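Local coordinates for protein superoxide dismutase (Methanothermobacter thermautotrophicus, PDB 1MA1) that catalyses the dismutation of superoxide radicals to hydrogen peroxide and oxygen at one iron ion per subunit of a homotetramer, at residues 9-21 with 78-91. Residues are numbered along the deposited sequence; the frame is centred on the assembly and turned at random.
Sequences YELPELPYPYDAL and YVLHLFFWGNMGPA. With FE (Fe (III) ion), chain G.
Trp85 O, at the C-terminal end of helix 64-86, accepts a hydrogen bond from Tyr16 OH at 3.0 Å; the C=O...donor angle of 118° and an in-plane approach place it on a lone pair. Met88 N gives the same oxygen a weak bond. Tyr16 CG sits between its backbone N and carbonyl carbon, which turns the ring toward that terminus, where Pro15 CD and Leu21 CD2 lie over opposite faces. Leu14 CD1 lies over one face of the Trp85 indole in a CH-pi contact, 3.9 Å from the five-membered ring centroid and 8° off its normal. At the far end Tyr9 and Tyr78 pair obliquely, planes at 48°, with Tyr9 CD1 over the Tyr78 ring centre; between there and Trp85, Pro12 CG meets Leu82 CD1 at 3.7 Å. A water links Glu10 N to Tyr78 OH. On this helix His81 NE2 binds the iron at 2.1 Å, alongside His33, Asp167 and His171. Residues 9-15 run along helix 64-86; after the Pro17-Ala20 type I turn, Ala20 and Leu21 meet loop 88-91, Pro90 CA making a CA-H...O contact with Ala20 O (3.4 Å). Pro12 and Leu14 touch helix 27-57, while Phe84 packs on strand 164-167 and helix 181-188.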
loop_
_atom_site.group_PDB
_atom_site.type_symbol
_atom_site.label_atom_id
_atom_site.label_comp_id
_atom_site.label_asym_id
_atom_site.label_seq_id
_atom_site.Cartn_x
_atom_site.Cartn_y
_atom_site.Cartn_z
ATOM N N TYR A 9 -19.051 8.446 16.045
ATOM C CA TYR A 9 -18.725 7.093 16.450
ATOM C C TYR A 9 -18.596 7.020 17.961
ATOM O O TYR A 9 -18.141 7.970 18.595
ATOM C CB TYR A 9 -17.418 6.660 15.784
ATOM C CG TYR A 9 -17.550 6.371 14.309
ATOM C CD1 TYR A 9 -18.224 5.230 13.860
ATOM C CD2 TYR A 9 -16.986 7.222 13.354
ATOM C CE1 TYR A 9 -18.330 4.948 12.509
ATOM C CE2 TYR A 9 -17.087 6.948 12.001
ATOM C CZ TYR A 9 -17.757 5.815 11.584
ATOM O OH TYR A 9 -17.904 5.563 10.241
ATOM N N GLU A 10 -18.997 5.892 18.534
ATOM C CA GLU A 10 -18.715 5.607 19.938
ATOM C C GLU A 10 -18.111 4.226 20.148
ATOM O O GLU A 10 -18.392 3.290 19.394
ATOM C CB GLU A 10 -19.997 5.742 20.745
ATOM C CG GLU A 10 -20.487 7.174 20.832
ATOM C CD GLU A 10 -21.869 7.282 21.433
ATOM O OE1 GLU A 10 -22.320 8.428 21.696
ATOM O OE2 GLU A 10 -22.501 6.218 21.634
ATOM N N LEU A 11 -17.280 4.095 21.177
ATOM C CA LEU A 11 -16.750 2.789 21.545
ATOM C C LEU A 11 -17.895 1.876 21.953
ATOM O O LEU A 11 -18.600 2.147 22.922
ATOM C CB LEU A 11 -15.766 2.921 22.699
ATOM C CG LEU A 11 -15.008 1.634 23.044
ATOM C CD1 LEU A 11 -14.082 1.256 21.868
ATOM C CD2 LEU A 11 -14.198 1.814 24.329
ATOM N N PRO A 12 -18.110 0.784 21.210
ATOM C CA PRO A 12 -19.141 -0.183 21.596
ATOM C C PRO A 12 -18.713 -0.948 22.832
ATOM O O PRO A 12 -17.526 -1.208 23.030
ATOM C CB PRO A 12 -19.255 -1.071 20.370
ATOM C CG PRO A 12 -17.855 -1.093 19.868
ATOM C CD PRO A 12 -17.402 0.352 19.995
ATOM N N GLU A 13 -19.675 -1.299 23.672
ATOM C CA GLU A 13 -19.405 -2.177 24.799
ATOM C C GLU A 13 -19.031 -3.542 24.247
ATOM O O GLU A 13 -19.489 -3.929 23.175
ATOM C CB GLU A 13 -20.649 -2.278 25.668
ATOM C CG GLU A 13 -21.376 -0.952 25.833
ATOM C CD GLU A 13 -21.484 -0.523 27.283
ATOM O OE1 GLU A 13 -22.170 -1.243 28.042
ATOM O OE2 GLU A 13 -20.889 0.521 27.669
ATOM N N LEU A 14 -18.196 -4.278 24.967
ATOM C CA LEU A 14 -18.034 -5.703 24.707
ATOM C C LEU A 14 -19.299 -6.493 25.037
ATOM O O LEU A 14 -20.039 -6.149 25.956
ATOM C CB LEU A 14 -16.862 -6.252 25.519
ATOM C CG LEU A 14 -15.500 -6.413 24.854
ATOM C CD1 LEU A 14 -15.194 -5.264 23.927
ATOM C CD2 LEU A 14 -14.458 -6.513 25.924
ATOM N N PRO A 15 -19.552 -7.577 24.292
ATOM C CA PRO A 15 -20.648 -8.520 24.532
ATOM C C PRO A 15 -20.502 -9.323 25.833
ATOM O O PRO A 15 -21.319 -10.197 26.132
ATOM C CB PRO A 15 -20.590 -9.437 23.300
ATOM C CG PRO A 15 -19.865 -8.603 22.261
ATOM C CD PRO A 15 -18.793 -7.965 23.092
ATOM N N TYR A 16 -19.450 -9.047 26.591
ATOM C CA TYR A 16 -19.022 -9.934 27.668
ATOM C C TYR A 16 -17.922 -9.270 28.484
ATOM O O TYR A 16 -17.273 -8.337 28.016
ATOM C CB TYR A 16 -18.513 -11.283 27.107
ATOM C CG TYR A 16 -17.603 -11.167 25.898
ATOM C CD1 TYR A 16 -16.400 -10.462 25.963
ATOM C CD2 TYR A 16 -17.977 -11.711 24.678
ATOM C CE1 TYR A 16 -15.601 -10.299 24.825
ATOM C CE2 TYR A 16 -17.198 -11.557 23.544
ATOM C CZ TYR A 16 -16.019 -10.850 23.615
ATOM O OH TYR A 16 -15.281 -10.664 22.470
ATOM N N PRO A 17 -17.708 -9.735 29.727
ATOM C CA PRO A 17 -16.696 -9.140 30.606
ATOM C C PRO A 17 -15.272 -9.377 30.128
ATOM O O PRO A 17 -15.004 -10.349 29.421
ATOM C CB PRO A 17 -16.975 -9.796 31.958
ATOM C CG PRO A 17 -17.546 -11.102 31.600
ATOM C CD PRO A 17 -18.465 -10.782 30.432
ATOM N N TYR A 18 -14.364 -8.489 30.534
ATOM C CA TYR A 18 -13.004 -8.473 30.024
ATOM C C TYR A 18 -12.233 -9.755 30.315
ATOM O O TYR A 18 -11.154 -9.975 29.770
ATOM C CB TYR A 18 -12.236 -7.263 30.593
ATOM C CG TYR A 18 -12.609 -5.937 29.953
ATOM C CD1 TYR A 18 -12.477 -5.736 28.580
ATOM C CD2 TYR A 18 -13.141 -4.899 30.713
ATOM C CE1 TYR A 18 -12.876 -4.530 27.974
ATOM C CE2 TYR A 18 -13.543 -3.690 30.121
ATOM C CZ TYR A 18 -13.413 -3.512 28.745
ATOM O OH TYR A 18 -13.854 -2.348 28.145
ATOM N N ASP A 19 -12.772 -10.609 31.171
ATOM C CA ASP A 19 -12.079 -11.851 31.468
ATOM C C ASP A 19 -12.854 -13.010 30.866
ATOM O O ASP A 19 -12.576 -14.170 31.160
ATOM C CB ASP A 19 -11.925 -12.029 32.980
ATOM C CG ASP A 19 -13.257 -12.314 33.694
ATOM O OD1 ASP A 19 -14.348 -12.023 33.130
ATOM O OD2 ASP A 19 -13.200 -12.826 34.847
ATOM N N ALA A 20 -13.821 -12.692 30.009
ATOM C CA ALA A 20 -14.683 -13.723 29.441
ATOM C C ALA A 20 -13.923 -14.694 28.516
ATOM O O ALA A 20 -14.418 -15.778 28.204
ATOM C CB ALA A 20 -15.874 -13.075 28.689
ATOM N N LEU A 21 -12.728 -14.304 28.082
ATOM C CA LEU A 21 -12.075 -14.988 26.978
ATOM C C LEU A 21 -10.795 -15.680 27.433
ATOM O O LEU A 21 -10.073 -16.263 26.621
ATOM C CB LEU A 21 -11.744 -13.993 25.868
ATOM C CG LEU A 21 -12.883 -13.170 25.281
ATOM C CD1 LEU A 21 -12.341 -12.392 24.083
ATOM C CD2 LEU A 21 -14.043 -14.081 24.875
ATOM N N TYR A 78 -12.369 0.977 13.207
ATOM C CA TYR A 78 -13.597 0.904 13.978
ATOM C C TYR A 78 -14.462 -0.298 13.587
ATOM O O TYR A 78 -14.924 -1.043 14.455
ATOM C CB TYR A 78 -14.418 2.170 13.788
ATOM C CG TYR A 78 -15.796 2.076 14.405
ATOM C CD1 TYR A 78 -15.998 2.364 15.748
ATOM C CD2 TYR A 78 -16.891 1.665 13.643
ATOM C CE1 TYR A 78 -17.248 2.253 16.321
ATOM C CE2 TYR A 78 -18.141 1.546 14.206
ATOM C CZ TYR A 78 -18.317 1.838 15.544
ATOM O OH TYR A 78 -19.566 1.702 16.097
ATOM N N VAL A 79 -14.700 -0.456 12.286
ATOM C CA VAL A 79 -15.590 -1.502 11.785
ATOM C C VAL A 79 -15.057 -2.906 12.064
ATOM O O VAL A 79 -15.798 -3.756 12.533
ATOM C CB VAL A 79 -15.825 -1.377 10.257
ATOM C CG1 VAL A 79 -16.649 -2.540 9.775
ATOM C CG2 VAL A 79 -16.547 -0.088 9.932
ATOM N N LEU A 80 -13.783 -3.144 11.783
ATOM C CA LEU A 80 -13.194 -4.468 12.006
ATOM C C LEU A 80 -13.152 -4.895 13.479
ATOM O O LEU A 80 -13.415 -6.069 13.789
ATOM C CB LEU A 80 -11.773 -4.535 11.415
ATOM C CG LEU A 80 -11.711 -4.538 9.888
ATOM C CD1 LEU A 80 -10.307 -4.406 9.379
ATOM C CD2 LEU A 80 -12.324 -5.818 9.396
ATOM N N HIS A 81 -12.823 -3.961 14.384
ATOM C CA HIS A 81 -12.822 -4.301 15.809
ATOM C C HIS A 81 -14.259 -4.607 16.225
ATOM O O HIS A 81 -14.501 -5.521 17.007
ATOM C CB HIS A 81 -12.210 -3.181 16.685
ATOM C CG HIS A 81 -10.705 -3.139 16.666
ATOM N ND1 HIS A 81 -9.998 -2.521 15.661
ATOM C CD2 HIS A 81 -9.769 -3.602 17.542
ATOM C CE1 HIS A 81 -8.699 -2.594 15.918
ATOM N NE2 HIS A 81 -8.530 -3.244 17.056
ATOM N N LEU A 82 -15.216 -3.882 15.667
ATOM C CA LEU A 82 -16.614 -4.142 15.985
ATOM C C LEU A 82 -17.036 -5.585 15.686
ATOM O O LEU A 82 -17.632 -6.239 16.536
ATOM C CB LEU A 82 -17.532 -3.201 15.216
ATOM C CG LEU A 82 -19.039 -3.326 15.504
ATOM C CD1 LEU A 82 -19.295 -2.968 16.970
ATOM C CD2 LEU A 82 -19.835 -2.375 14.595
ATOM N N PHE A 83 -16.742 -6.075 14.484
ATOM C CA PHE A 83 -17.066 -7.454 14.128
ATOM C C PHE A 83 -16.203 -8.463 14.876
ATOM O O PHE A 83 -16.635 -9.587 15.121
ATOM C CB PHE A 83 -16.909 -7.684 12.612
ATOM C CG PHE A 83 -18.028 -7.113 11.782
ATOM C CD1 PHE A 83 -18.170 -5.737 11.617
ATOM C CD2 PHE A 83 -18.954 -7.949 11.172
ATOM C CE1 PHE A 83 -19.211 -5.210 10.861
ATOM C CE2 PHE A 83 -20.003 -7.422 10.413
ATOM C CZ PHE A 83 -20.129 -6.051 10.261
ATOM N N PHE A 84 -14.983 -8.057 15.221
ATOM C CA PHE A 84 -14.036 -8.937 15.903
ATOM C C PHE A 84 -14.594 -9.333 17.265
ATOM O O PHE A 84 -14.719 -10.515 17.564
ATOM C CB PHE A 84 -12.690 -8.226 16.074
ATOM C CG PHE A 84 -11.625 -9.073 16.722
ATOM C CD1 PHE A 84 -11.315 -10.330 16.219
ATOM C CD2 PHE A 84 -10.912 -8.603 17.816
ATOM C CE1 PHE A 84 -10.302 -11.107 16.801
ATOM C CE2 PHE A 84 -9.897 -9.360 18.401
ATOM C CZ PHE A 84 -9.591 -10.620 17.892
ATOM N N TRP A 85 -14.936 -8.344 18.086
ATOM C CA TRP A 85 -15.508 -8.609 19.403
ATOM C C TRP A 85 -16.729 -9.503 19.242
ATOM O O TRP A 85 -16.982 -10.407 20.045
ATOM C CB TRP A 85 -15.922 -7.304 20.080
ATOM C CG TRP A 85 -14.853 -6.270 20.161
ATOM C CD1 TRP A 85 -15.000 -4.938 19.940
ATOM C CD2 TRP A 85 -13.481 -6.472 20.501
ATOM N NE1 TRP A 85 -13.801 -4.286 20.116
ATOM C CE2 TRP A 85 -12.849 -5.205 20.461
ATOM C CE3 TRP A 85 -12.719 -7.595 20.838
ATOM C CZ2 TRP A 85 -11.502 -5.035 20.743
ATOM C CZ3 TRP A 85 -11.370 -7.424 21.122
ATOM C CH2 TRP A 85 -10.776 -6.155 21.070
ATOM N N GLY A 86 -17.476 -9.250 18.184
ATOM C CA GLY A 86 -18.754 -9.904 18.024
ATOM C C GLY A 86 -18.651 -11.374 17.650
ATOM O O GLY A 86 -19.568 -12.148 17.971
ATOM N N ASN A 87 -17.573 -11.773 16.968
ATOM C CA ASN A 87 -17.422 -13.175 16.630
ATOM C C ASN A 87 -16.409 -13.878 17.523
ATOM O O ASN A 87 -15.755 -14.846 17.116
ATOM C CB ASN A 87 -17.119 -13.371 15.116
ATOM C CG ASN A 87 -15.807 -12.707 14.629
ATOM O OD1 ASN A 87 -15.797 -12.083 13.557
ATOM N ND2 ASN A 87 -14.706 -12.876 15.374
ATOM N N MET A 88 -16.309 -13.394 18.766
ATOM C CA MET A 88 -15.740 -14.184 19.862
ATOM C C MET A 88 -16.707 -14.303 21.036
ATOM O O MET A 88 -17.647 -13.525 21.162
ATOM C CB MET A 88 -14.426 -13.566 20.360
ATOM C CG MET A 88 -13.326 -13.466 19.312
ATOM S SD MET A 88 -11.727 -12.892 19.987
ATOM C CE MET A 88 -12.006 -11.156 20.100
ATOM N N GLY A 89 -16.464 -15.286 21.893
ATOM C CA GLY A 89 -17.131 -15.348 23.171
ATOM C C GLY A 89 -16.469 -16.360 24.094
ATOM O O GLY A 89 -15.461 -16.968 23.736
ATOM N N PRO A 90 -17.018 -16.562 25.303
ATOM C CA PRO A 90 -16.527 -17.538 26.282
ATOM C C PRO A 90 -16.264 -18.912 25.654
ATOM O O PRO A 90 -17.074 -19.421 24.875
ATOM C CB PRO A 90 -17.664 -17.593 27.300
ATOM C CG PRO A 90 -18.225 -16.245 27.255
ATOM C CD PRO A 90 -18.270 -15.949 25.779
ATOM N N ALA A 91 -15.138 -19.519 26.012
ATOM C CA ALA A 91 -14.714 -20.766 25.377
ATOM C C ALA A 91 -15.728 -21.898 25.567
ATOM O O ALA A 91 -15.894 -22.761 24.702
ATOM C CB ALA A 91 -13.365 -21.185 25.918
HETATM FE FE FE G . -6.664 -4.284 17.086
HETATM O O HOH W 1 -20.800 4.189 16.780
HETATM O O HOH W 2 -12.948 -18.251 27.227
HETATM O O HOH W 3 -6.225 -3.510 15.390
#